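PDB 2PH5: homospermidine synthase from Legionella pneumophila subsp. pneumophila str. Philadelphia 1, which probably catalyses the formation of homospermidine from polyamine substrates, and binds the dinucleotide NAD in a Rossmann-type domain. Local coordinates for residues E140-K145 with I415-E420; T148-L153 with E409-G414; E221-W226 with K344-L349. All blocks are in the same frame, centred on the assembly; numbering follows the deposited sequence.

Contact 1. Residues E140-K145 with I415-E420; sequences EVLRLK and IVEPEE
Lys145, on the turn that follows helix 134-142, comes nearest in the backbone to Ile415, at the start of strand 415-416, with their CA atoms 5.6 Å apart. The helix stops at Leu142, Arg143 being the first residue to leave helical geometry, and beyond the short strand the other segment turns into a 3-10 stretch, 418-420. Ile415 directs its side chain at the helix end. Its CD1 meets Val141 CG2 at 3.6 Å, and Leu144 CB also borders this methyl group. The Val141 methyl turned to Ile415 is CG2, which lies anti to the backbone N (chi1 58°). Ile100, from helix 96-106, touches both Val141 and Ile415 and extends the apolar patch. Strand 415-416 is the last strand at one edge of the parallel Rossmann sheet; it arrives from far along the chain, and Val416 pairs through its backbone with Ala152 and Ile154, so the helix end here packs on a strand added to the nucleotide-binding fold. Further along, Leu142 CD1 sits over the flat face of the Glu417 carboxylate, 3.8 Å from Glu417 CD, the two side chains running at about a right angle. The polar end of Glu417 is taken up by Arg138, which forms a salt bridge with its OE1. Lys145 bends at chi2 and chi4 and drapes its methylenes across the Ile415 carbonyl, with Lys145 CD 3.3 Å from Ile415 O. From there Lys145 NZ reaches Glu420 OE1 in a loose salt bridge of 3.6 Å, the two side chains coming from opposite directions. Glu420 OE1 has a firmer partner within its own segment: Glu417 N donates to it over 2.7 Å, nearly straight at 168°, meeting the oxygen on its anti side and holding the carboxylate where Lys145 can approach it.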
loop_
_atom_site.group_PDB
_atom_site.type_symbol
_atom_site.label_atom_id
_atom_site.label_comp_id
_atom_site.label_asym_id
_atom_site.label_seq_id
_atom_site.Cartn_x
_atom_site.Cartn_y
_atom_site.Cartn_z
ATOM N N GLU A 140 33.962 -12.640 -5.056
ATOM C CA GLU A 140 34.761 -12.597 -6.271
ATOM C C GLU A 140 35.713 -11.410 -6.238
ATOM O O GLU A 140 36.876 -11.520 -6.623
ATOM C CB GLU A 140 33.852 -12.481 -7.494
ATOM C CG GLU A 140 34.541 -12.692 -8.836
ATOM C CD GLU A 140 33.605 -12.435 -10.011
ATOM O OE1 GLU A 140 33.921 -12.865 -11.150
ATOM O OE2 GLU A 140 32.552 -11.794 -9.794
ATOM N N VAL A 141 35.221 -10.272 -5.768
ATOM C CA VAL A 141 36.042 -9.073 -5.717
ATOM C C VAL A 141 36.833 -8.973 -4.424
ATOM O O VAL A 141 37.897 -8.356 -4.376
ATOM C CB VAL A 141 35.175 -7.808 -5.890
ATOM C CG1 VAL A 141 34.107 -7.757 -4.818
ATOM C CG2 VAL A 141 36.051 -6.574 -5.836
ATOM N N LEU A 142 36.309 -9.593 -3.379
ATOM C CA LEU A 142 36.968 -9.561 -2.084
ATOM C C LEU A 142 38.176 -10.495 -2.101
ATOM O O LEU A 142 39.149 -10.279 -1.378
ATOM C CB LEU A 142 35.977 -9.977 -0.995
ATOM C CG LEU A 142 36.221 -9.459 0.422
ATOM C CD1 LEU A 142 36.206 -7.935 0.429
ATOM C CD2 LEU A 142 35.152 -10.015 1.347
ATOM N N ARG A 143 38.117 -11.527 -2.939
ATOM C CA ARG A 143 39.222 -12.473 -3.042
ATOM C C ARG A 143 40.370 -11.854 -3.842
ATOM O O ARG A 143 41.126 -12.554 -4.514
ATOM C CB ARG A 143 38.757 -13.777 -3.709
ATOM C CG ARG A 143 38.443 -13.646 -5.189
ATOM C CD ARG A 143 37.957 -14.959 -5.798
ATOM N NE ARG A 143 36.691 -15.407 -5.223
ATOM C CZ ARG A 143 35.953 -16.398 -5.715
ATOM N NH1 ARG A 143 36.349 -17.050 -6.800
ATOM N NH2 ARG A 143 34.818 -16.742 -5.120
ATOM N N LEU A 144 40.485 -10.532 -3.767
ATOM C CA LEU A 144 41.539 -9.809 -4.465
ATOM C C LEU A 144 42.181 -8.811 -3.513
ATOM O O LEU A 144 42.878 -7.891 -3.939
ATOM C CB LEU A 144 40.972 -9.066 -5.670
ATOM C CG LEU A 144 41.531 -9.472 -7.031
ATOM C CD1 LEU A 144 41.046 -10.865 -7.414
ATOM C CD2 LEU A 144 41.084 -8.460 -8.053
ATOM N N LYS A 145 41.928 -9.002 -2.220
ATOM C CA LYS A 145 42.462 -8.136 -1.175
ATOM C C LYS A 145 43.950 -7.848 -1.341
ATOM O O LYS A 145 44.351 -6.691 -1.459
ATOM C CB LYS A 145 42.217 -8.760 0.201
ATOM C CG LYS A 145 40.970 -8.264 0.939
ATOM C CD LYS A 145 41.128 -6.813 1.408
ATOM C CE LYS A 145 40.153 -6.454 2.533
ATOM N NZ LYS A 145 38.714 -6.556 2.155
ATOM N N ILE A 415 41.685 -2.963 -1.946
ATOM C CA ILE A 415 40.248 -3.060 -1.901
ATOM C C ILE A 415 39.782 -2.971 -0.449
ATOM O O ILE A 415 40.173 -3.786 0.381
ATOM C CB ILE A 415 39.773 -4.380 -2.528
ATOM C CG1 ILE A 415 39.974 -4.336 -4.045
ATOM C CG2 ILE A 415 38.321 -4.610 -2.208
ATOM C CD1 ILE A 415 39.286 -5.479 -4.796
ATOM N N VAL A 416 38.964 -1.973 -0.131
ATOM C CA VAL A 416 38.483 -1.829 1.237
ATOM C C VAL A 416 36.970 -1.667 1.325
ATOM O O VAL A 416 36.339 -1.134 0.416
ATOM C CB VAL A 416 39.169 -0.626 1.946
ATOM C CG1 VAL A 416 40.678 -0.829 1.974
ATOM C CG2 VAL A 416 38.837 0.666 1.233
ATOM N N GLU A 417 36.389 -2.155 2.417
ATOM C CA GLU A 417 34.947 -2.038 2.635
ATOM C C GLU A 417 34.697 -0.996 3.711
ATOM O O GLU A 417 35.555 -0.751 4.553
ATOM C CB GLU A 417 34.360 -3.377 3.053
ATOM C CG GLU A 417 34.405 -4.395 1.943
ATOM C CD GLU A 417 33.723 -5.691 2.303
ATOM O OE1 GLU A 417 34.157 -6.342 3.281
ATOM O OE2 GLU A 417 32.751 -6.059 1.606
ATOM N N PRO A 418 33.511 -0.372 3.702
ATOM C CA PRO A 418 33.221 0.648 4.711
ATOM C C PRO A 418 33.503 0.242 6.158
ATOM O O PRO A 418 33.832 1.096 6.980
ATOM C CB PRO A 418 31.754 0.993 4.442
ATOM C CG PRO A 418 31.209 -0.239 3.786
ATOM C CD PRO A 418 32.322 -0.652 2.877
ATOM N N GLU A 419 33.402 -1.051 6.470
ATOM C CA GLU A 419 33.674 -1.521 7.831
ATOM C C GLU A 419 35.123 -1.289 8.254
ATOM O O GLU A 419 35.418 -1.171 9.446
ATOM C CB GLU A 419 33.348 -3.011 7.979
ATOM C CG GLU A 419 31.860 -3.321 8.001
ATOM C CD GLU A 419 31.277 -3.487 6.614
ATOM O OE1 GLU A 419 31.740 -2.794 5.682
ATOM O OE2 GLU A 419 30.349 -4.307 6.464
ATOM N N GLU A 420 36.017 -1.229 7.276
ATOM C CA GLU A 420 37.430 -1.011 7.535
ATOM C C GLU A 420 37.806 0.473 7.592
ATOM O O GLU A 420 38.989 0.815 7.710
ATOM C CB GLU A 420 38.262 -1.693 6.457
ATOM C CG GLU A 420 38.135 -3.200 6.428
ATOM C CD GLU A 420 38.617 -3.783 5.114
ATOM O OE1 GLU A 420 37.854 -3.717 4.124
ATOM O OE2 GLU A 420 39.760 -4.290 5.062
#

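Contact 2. Residues T148-L153 with E409-G414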
loop_
_atom_site.group_PDB
_atom_site.type_symbol
_atom_site.label_atom_id
_atom_site.label_comp_id
_atom_site.label_asym_id
_atom_site.label_seq_id
_atom_site.Cartn_x
_atom_site.Cartn_y
_atom_site.Cartn_z
ATOM N N THR A 148 45.889 -5.955 -5.402
ATOM C CA THR A 148 45.997 -4.584 -5.875
ATOM C C THR A 148 46.593 -3.724 -4.771
ATOM O O THR A 148 46.513 -4.072 -3.594
ATOM C CB THR A 148 44.628 -4.021 -6.266
ATOM O OG1 THR A 148 43.734 -4.116 -5.151
ATOM C CG2 THR A 148 44.054 -4.806 -7.434
ATOM N N GLN A 149 47.191 -2.603 -5.161
ATOM C CA GLN A 149 47.820 -1.684 -4.223
ATOM C C GLN A 149 46.943 -0.455 -4.009
ATOM O O GLN A 149 46.666 -0.061 -2.872
ATOM C CB GLN A 149 49.193 -1.265 -4.765
ATOM C CG GLN A 149 50.315 -1.200 -3.727
ATOM C CD GLN A 149 50.565 0.204 -3.192
ATOM O OE1 GLN A 149 50.882 1.126 -3.951
ATOM N NE2 GLN A 149 50.432 0.369 -1.879
ATOM N N LYS A 150 46.506 0.145 -5.113
ATOM C CA LYS A 150 45.663 1.339 -5.074
ATOM C C LYS A 150 44.338 1.111 -4.352
ATOM O O LYS A 150 43.733 0.045 -4.463
ATOM C CB LYS A 150 45.434 1.839 -6.502
ATOM C CG LYS A 150 46.595 2.659 -7.029
ATOM C CD LYS A 150 46.715 3.922 -6.208
ATOM C CE LYS A 150 47.917 4.735 -6.580
ATOM N NZ LYS A 150 47.954 5.943 -5.716
ATOM N N THR A 151 43.896 2.121 -3.609
ATOM C CA THR A 151 42.660 2.027 -2.838
ATOM C C THR A 151 41.393 1.965 -3.690
ATOM O O THR A 151 41.231 2.709 -4.657
ATOM C CB THR A 151 42.534 3.208 -1.848
ATOM O OG1 THR A 151 43.636 3.175 -0.938
ATOM C CG2 THR A 151 41.235 3.124 -1.060
ATOM N N ALA A 152 40.503 1.059 -3.314
ATOM C CA ALA A 152 39.244 0.890 -4.003
ATOM C C ALA A 152 38.176 0.690 -2.939
ATOM O O ALA A 152 38.011 -0.419 -2.415
ATOM C CB ALA A 152 39.313 -0.324 -4.929
ATOM N N LEU A 153 37.482 1.773 -2.599
ATOM C CA LEU A 153 36.426 1.753 -1.588
ATOM C C LEU A 153 35.144 1.239 -2.225
ATOM O O LEU A 153 34.618 1.854 -3.150
ATOM C CB LEU A 153 36.195 3.171 -1.043
ATOM C CG LEU A 153 35.339 3.312 0.225
ATOM C CD1 LEU A 153 36.008 2.567 1.374
ATOM C CD2 LEU A 153 35.166 4.782 0.576
ATOM N N GLU A 409 43.373 10.698 0.671
ATOM C CA GLU A 409 44.467 10.777 1.621
ATOM C C GLU A 409 44.914 9.393 2.110
ATOM O O GLU A 409 45.731 9.274 3.024
ATOM C CB GLU A 409 44.098 11.684 2.797
ATOM C CG GLU A 409 42.947 11.207 3.642
ATOM C CD GLU A 409 42.766 12.059 4.888
ATOM O OE1 GLU A 409 42.403 13.251 4.749
ATOM O OE2 GLU A 409 42.992 11.537 6.003
ATOM N N HIS A 410 44.368 8.356 1.483
ATOM C CA HIS A 410 44.694 6.964 1.775
ATOM C C HIS A 410 44.589 6.237 0.433
ATOM O O HIS A 410 43.841 5.279 0.297
ATOM C CB HIS A 410 43.690 6.355 2.755
ATOM C CG HIS A 410 43.597 7.075 4.062
ATOM N ND1 HIS A 410 42.565 7.936 4.370
ATOM C CD2 HIS A 410 44.408 7.058 5.145
ATOM C CE1 HIS A 410 42.745 8.416 5.587
ATOM N NE2 HIS A 410 43.856 7.899 6.081
ATOM N N PRO A 411 45.357 6.686 -0.575
ATOM C CA PRO A 411 45.354 6.106 -1.919
ATOM C C PRO A 411 45.920 4.708 -2.101
ATOM O O PRO A 411 45.723 4.094 -3.145
ATOM C CB PRO A 411 46.124 7.142 -2.728
ATOM C CG PRO A 411 47.151 7.606 -1.757
ATOM C CD PRO A 411 46.345 7.781 -0.485
ATOM N N ASP A 412 46.617 4.195 -1.097
ATOM C CA ASP A 412 47.210 2.870 -1.228
ATOM C C ASP A 412 46.770 1.947 -0.107
ATOM O O ASP A 412 47.545 1.621 0.784
ATOM C CB ASP A 412 48.730 3.013 -1.266
ATOM C CG ASP A 412 49.186 3.923 -2.398
ATOM O OD1 ASP A 412 49.079 3.513 -3.575
ATOM O OD2 ASP A 412 49.637 5.053 -2.120
ATOM N N GLU A 413 45.512 1.519 -0.169
ATOM C CA GLU A 413 44.953 0.647 0.853
ATOM C C GLU A 413 44.342 -0.609 0.253
ATOM O O GLU A 413 43.874 -1.494 0.972
ATOM C CB GLU A 413 43.901 1.414 1.652
ATOM C CG GLU A 413 44.427 2.685 2.310
ATOM C CD GLU A 413 45.515 2.412 3.342
ATOM O OE1 GLU A 413 45.242 1.686 4.321
ATOM O OE2 GLU A 413 46.642 2.929 3.171
ATOM N N GLY A 414 44.363 -0.683 -1.073
ATOM C CA GLY A 414 43.801 -1.832 -1.752
ATOM C C GLY A 414 42.289 -1.817 -1.683
ATOM O O GLY A 414 41.677 -0.787 -1.404
#
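Leading into the edge pair of the Rossmann sheet, strands 152-153 and 415-416, the two segments are already fastened together, chiefly by Thr151 and Ala152 against Pro411 and Gly414. Thr151 N donates to Pro411 O over 2.7 Å, and Ala152 N donates to Gly414 O over 2.9 Å; in both bonds the donor stands well above the carbonyl plane, by more than 50°, and away from the lone pairs. The same pairing is continued by a weak, bent bond of 3.0 Å from Gly414 N to Gln149 O. Gly414 adopts a positive phi of 72°, and its CA makes a CA-H...O contact of 3.3 Å to Lys150 O. Thr151 turns its hydroxyl into the loop: OG1 lies beside the backbone N and anti to the carbonyl carbon (chi1 -61°), which aims it between the peptides of the 409-414 turn. There Glu413 N donates weakly to Thr151 OG1 at 2.6 Å, while the approach of this hydroxyl to His410 O is so short that its exact geometry is doubtful. Lys150 lies alongside Asp412, both side chains pointing the same way. The aliphatic part of the lysine crosses the Pro411 carbonyl, with Lys150 CD 3.2 Å from Pro411 O, and its amine closes a weak salt bridge between Lys150 NZ and Asp412 OD1 of 3.4 Å. The Gln149 side chain passes obliquely beside the same aspartate, its amide plane nearly parallel to the carboxylate. Asn104 of helix 96-106 accepts the backbone amides of Gln149 and Lys150 at its OD1. His410 stacks on Trp406 and donates from ND1 to its carbonyl, at the end of helix 391-408, while Lys150 and Pro411 both rest on Leu109 of strand 109-112.

Contact 3. Residues E221-W226 with K344-L349; sequences EFVNTW and KNRLIL
Glu221 holds its CG between the backbone N and the carbonyl carbon (chi1 76°), while Arg346 extends with CG anti to its N and then bends at chi3 (60°), which lays the guanidinium beside the carboxylate. The two belong to a small two-stranded parallel ladder, 221-224 with 344-347, whose axes diverge by 18°. Arg346 grips side-on: NE donates to Glu221 OE1 over 3.0 Å and NH1 to Glu221 OE2 over 3.1 Å. Both oxygens lie close to the guanidinium plane, yet the nitrogens meet them from above the carboxylate plane. Each end has a second partner, Ser218 N on Glu221 OE2 and Glu351 on Arg346 NH2, so the pair is probably held firmly. Val223 runs alongside the arginine, its CG2 3.7 Å from Arg346 NH1. Backbone bonds link the strands in turn, from Phe222 N to Lys344 O (2.9 Å), Arg346 N to Phe222 O and Asn224 N to Arg346 O, ending with Ile348 N to Asn224 O (3.1 Å). On the other face of the ladder, the Phe222 side chain touches helices 228-236 and 325-336. The far end approaches the cofactor site: the side chain of Trp226 is about 5 Å from bound NAD, and that of Leu347 lies near NAD-binding Cys23. Thr225 CG2 touches Ile348 CD1 at 3.6 Å, and Leu347 CD1 lies 3.2 Å from Thr225 O.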
loop_
_atom_site.group_PDB
_atom_site.type_symbol
_atom_site.label_atom_id
_atom_site.label_comp_id
_atom_site.label_asym_id
_atom_site.label_seq_id
_atom_site.Cartn_x
_atom_site.Cartn_y
_atom_site.Cartn_z
ATOM N N GLU A 221 3.159 3.286 -13.477
ATOM C CA GLU A 221 4.519 3.763 -13.299
ATOM C C GLU A 221 5.010 3.463 -11.901
ATOM O O GLU A 221 4.238 3.478 -10.946
ATOM C CB GLU A 221 4.580 5.269 -13.548
ATOM C CG GLU A 221 4.034 6.105 -12.405
ATOM C CD GLU A 221 4.056 7.600 -12.699
ATOM O OE1 GLU A 221 4.945 8.042 -13.463
ATOM O OE2 GLU A 221 3.192 8.329 -12.155
ATOM N N PHE A 222 6.299 3.175 -11.786
ATOM C CA PHE A 222 6.889 2.913 -10.485
ATOM C C PHE A 222 7.602 4.211 -10.085
ATOM O O PHE A 222 8.548 4.642 -10.746
ATOM C CB PHE A 222 7.871 1.742 -10.569
ATOM C CG PHE A 222 8.207 1.140 -9.233
ATOM C CD1 PHE A 222 9.089 1.785 -8.364
ATOM C CD2 PHE A 222 7.623 -0.061 -8.825
ATOM C CE1 PHE A 222 9.386 1.242 -7.109
ATOM C CE2 PHE A 222 7.912 -0.611 -7.572
ATOM C CZ PHE A 222 8.797 0.040 -6.710
ATOM N N VAL A 223 7.119 4.837 -9.015
ATOM C CA VAL A 223 7.675 6.095 -8.532
ATOM C C VAL A 223 8.466 5.894 -7.237
ATOM O O VAL A 223 8.013 5.219 -6.308
ATOM C CB VAL A 223 6.539 7.129 -8.315
ATOM C CG1 VAL A 223 7.115 8.515 -8.037
ATOM C CG2 VAL A 223 5.664 7.183 -9.557
ATOM N N ASN A 224 9.657 6.484 -7.181
ATOM C CA ASN A 224 10.507 6.330 -6.013
ATOM C C ASN A 224 11.467 7.499 -5.864
ATOM O O ASN A 224 11.768 8.209 -6.826
ATOM C CB ASN A 224 11.276 5.010 -6.112
ATOM C CG ASN A 224 11.979 4.638 -4.816
ATOM O OD1 ASN A 224 11.529 4.986 -3.723
ATOM N ND2 ASN A 224 13.085 3.911 -4.936
ATOM N N THR A 225 11.938 7.706 -4.644
ATOM C CA THR A 225 12.854 8.794 -4.380
ATOM C C THR A 225 14.235 8.477 -4.922
ATOM O O THR A 225 15.105 9.343 -4.972
ATOM C CB THR A 225 12.902 9.086 -2.889
ATOM O OG1 THR A 225 13.097 7.865 -2.168
ATOM C CG2 THR A 225 11.573 9.723 -2.452
ATOM N N TRP A 226 14.431 7.223 -5.318
ATOM C CA TRP A 226 15.689 6.785 -5.915
ATOM C C TRP A 226 15.362 5.807 -7.034
ATOM O O TRP A 226 14.196 5.665 -7.404
ATOM C CB TRP A 226 16.618 6.127 -4.895
ATOM C CG TRP A 226 15.983 5.094 -4.033
ATOM C CD1 TRP A 226 15.069 5.306 -3.047
ATOM C CD2 TRP A 226 16.264 3.687 -4.027
ATOM N NE1 TRP A 226 14.763 4.124 -2.420
ATOM C CE2 TRP A 226 15.479 3.114 -2.997
ATOM C CE3 TRP A 226 17.102 2.855 -4.787
ATOM C CZ2 TRP A 226 15.508 1.739 -2.704
ATOM C CZ3 TRP A 226 17.129 1.486 -4.493
ATOM C CH2 TRP A 226 16.335 0.948 -3.459
ATOM N N LYS A 344 6.683 1.923 -17.022
ATOM C CA LYS A 344 7.247 3.254 -16.848
ATOM C C LYS A 344 7.845 3.468 -15.453
ATOM O O LYS A 344 7.302 2.991 -14.462
ATOM C CB LYS A 344 6.157 4.290 -17.121
ATOM C CG LYS A 344 6.635 5.518 -17.834
ATOM C CD LYS A 344 7.577 6.308 -16.944
ATOM C CE LYS A 344 8.595 7.093 -17.769
ATOM N NZ LYS A 344 9.559 6.179 -18.463
ATOM N N ASN A 345 8.971 4.175 -15.386
ATOM C CA ASN A 345 9.622 4.475 -14.111
ATOM C C ASN A 345 9.782 5.986 -13.975
ATOM O O ASN A 345 9.956 6.695 -14.967
ATOM C CB ASN A 345 11.011 3.839 -14.020
ATOM C CG ASN A 345 10.960 2.364 -13.716
ATOM O OD1 ASN A 345 10.068 1.898 -13.018
ATOM N ND2 ASN A 345 11.932 1.622 -14.215
ATOM N N ARG A 346 9.731 6.486 -12.748
ATOM C CA ARG A 346 9.891 7.910 -12.544
ATOM C C ARG A 346 10.602 8.185 -11.234
ATOM O O ARG A 346 10.337 7.525 -10.231
ATOM C CB ARG A 346 8.528 8.611 -12.567
ATOM C CG ARG A 346 8.614 10.126 -12.414
ATOM C CD ARG A 346 7.353 10.818 -12.900
ATOM N NE ARG A 346 6.168 10.389 -12.156
ATOM C CZ ARG A 346 5.672 11.021 -11.096
ATOM N NH1 ARG A 346 4.591 10.546 -10.493
ATOM N NH2 ARG A 346 6.247 12.133 -10.651
ATOM N N LEU A 347 11.531 9.139 -11.256
ATOM C CA LEU A 347 12.281 9.528 -10.063
ATOM C C LEU A 347 11.718 10.846 -9.561
ATOM O O LEU A 347 11.785 11.866 -10.256
ATOM C CB LEU A 347 13.768 9.720 -10.394
ATOM C CG LEU A 347 14.686 10.400 -9.350
ATOM C CD1 LEU A 347 14.879 9.509 -8.122
ATOM C CD2 LEU A 347 16.050 10.686 -9.997
ATOM N N ILE A 348 11.160 10.838 -8.360
ATOM C CA ILE A 348 10.622 12.077 -7.842
ATOM C C ILE A 348 11.699 12.915 -7.183
ATOM O O ILE A 348 12.389 12.478 -6.262
ATOM C CB ILE A 348 9.467 11.833 -6.872
ATOM C CG1 ILE A 348 9.845 10.752 -5.854
ATOM C CG2 ILE A 348 8.241 11.456 -7.670
ATOM C CD1 ILE A 348 8.876 10.635 -4.684
ATOM N N LEU A 349 11.829 14.134 -7.689
ATOM C CA LEU A 349 12.819 15.082 -7.222
ATOM C C LEU A 349 12.143 16.434 -6.990
ATOM O O LEU A 349 11.856 16.810 -5.853
ATOM C CB LEU A 349 13.910 15.206 -8.281
ATOM C CG LEU A 349 15.199 15.951 -7.950
ATOM C CD1 LEU A 349 15.950 15.228 -6.836
ATOM C CD2 LEU A 349 16.053 16.026 -9.216
#

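Overall arrangement
Contacts 1 and 2 serve one edge of the Rossmann sheet: they touch where Val416 and Ala152 pair on neighbouring strands, with centres 11 Å apart. Contact 3 lies on the other side of the chain's centre, about 16 Å at nearest atoms from contact 1, and is nested inside the chain loops closed by both. All three are partly buried, but their chemistry differs. Contact 1 packs a helix end on a strand through apolar groups, with a lysine-glutamate pair beside them; contact 2 relies on backbone bonds and a threonine hydroxyl between the approach to a strand and an irregular loop; contact 3 is a regular parallel ladder closed by a two-pronged salt bridge, and approaches NAD most closely.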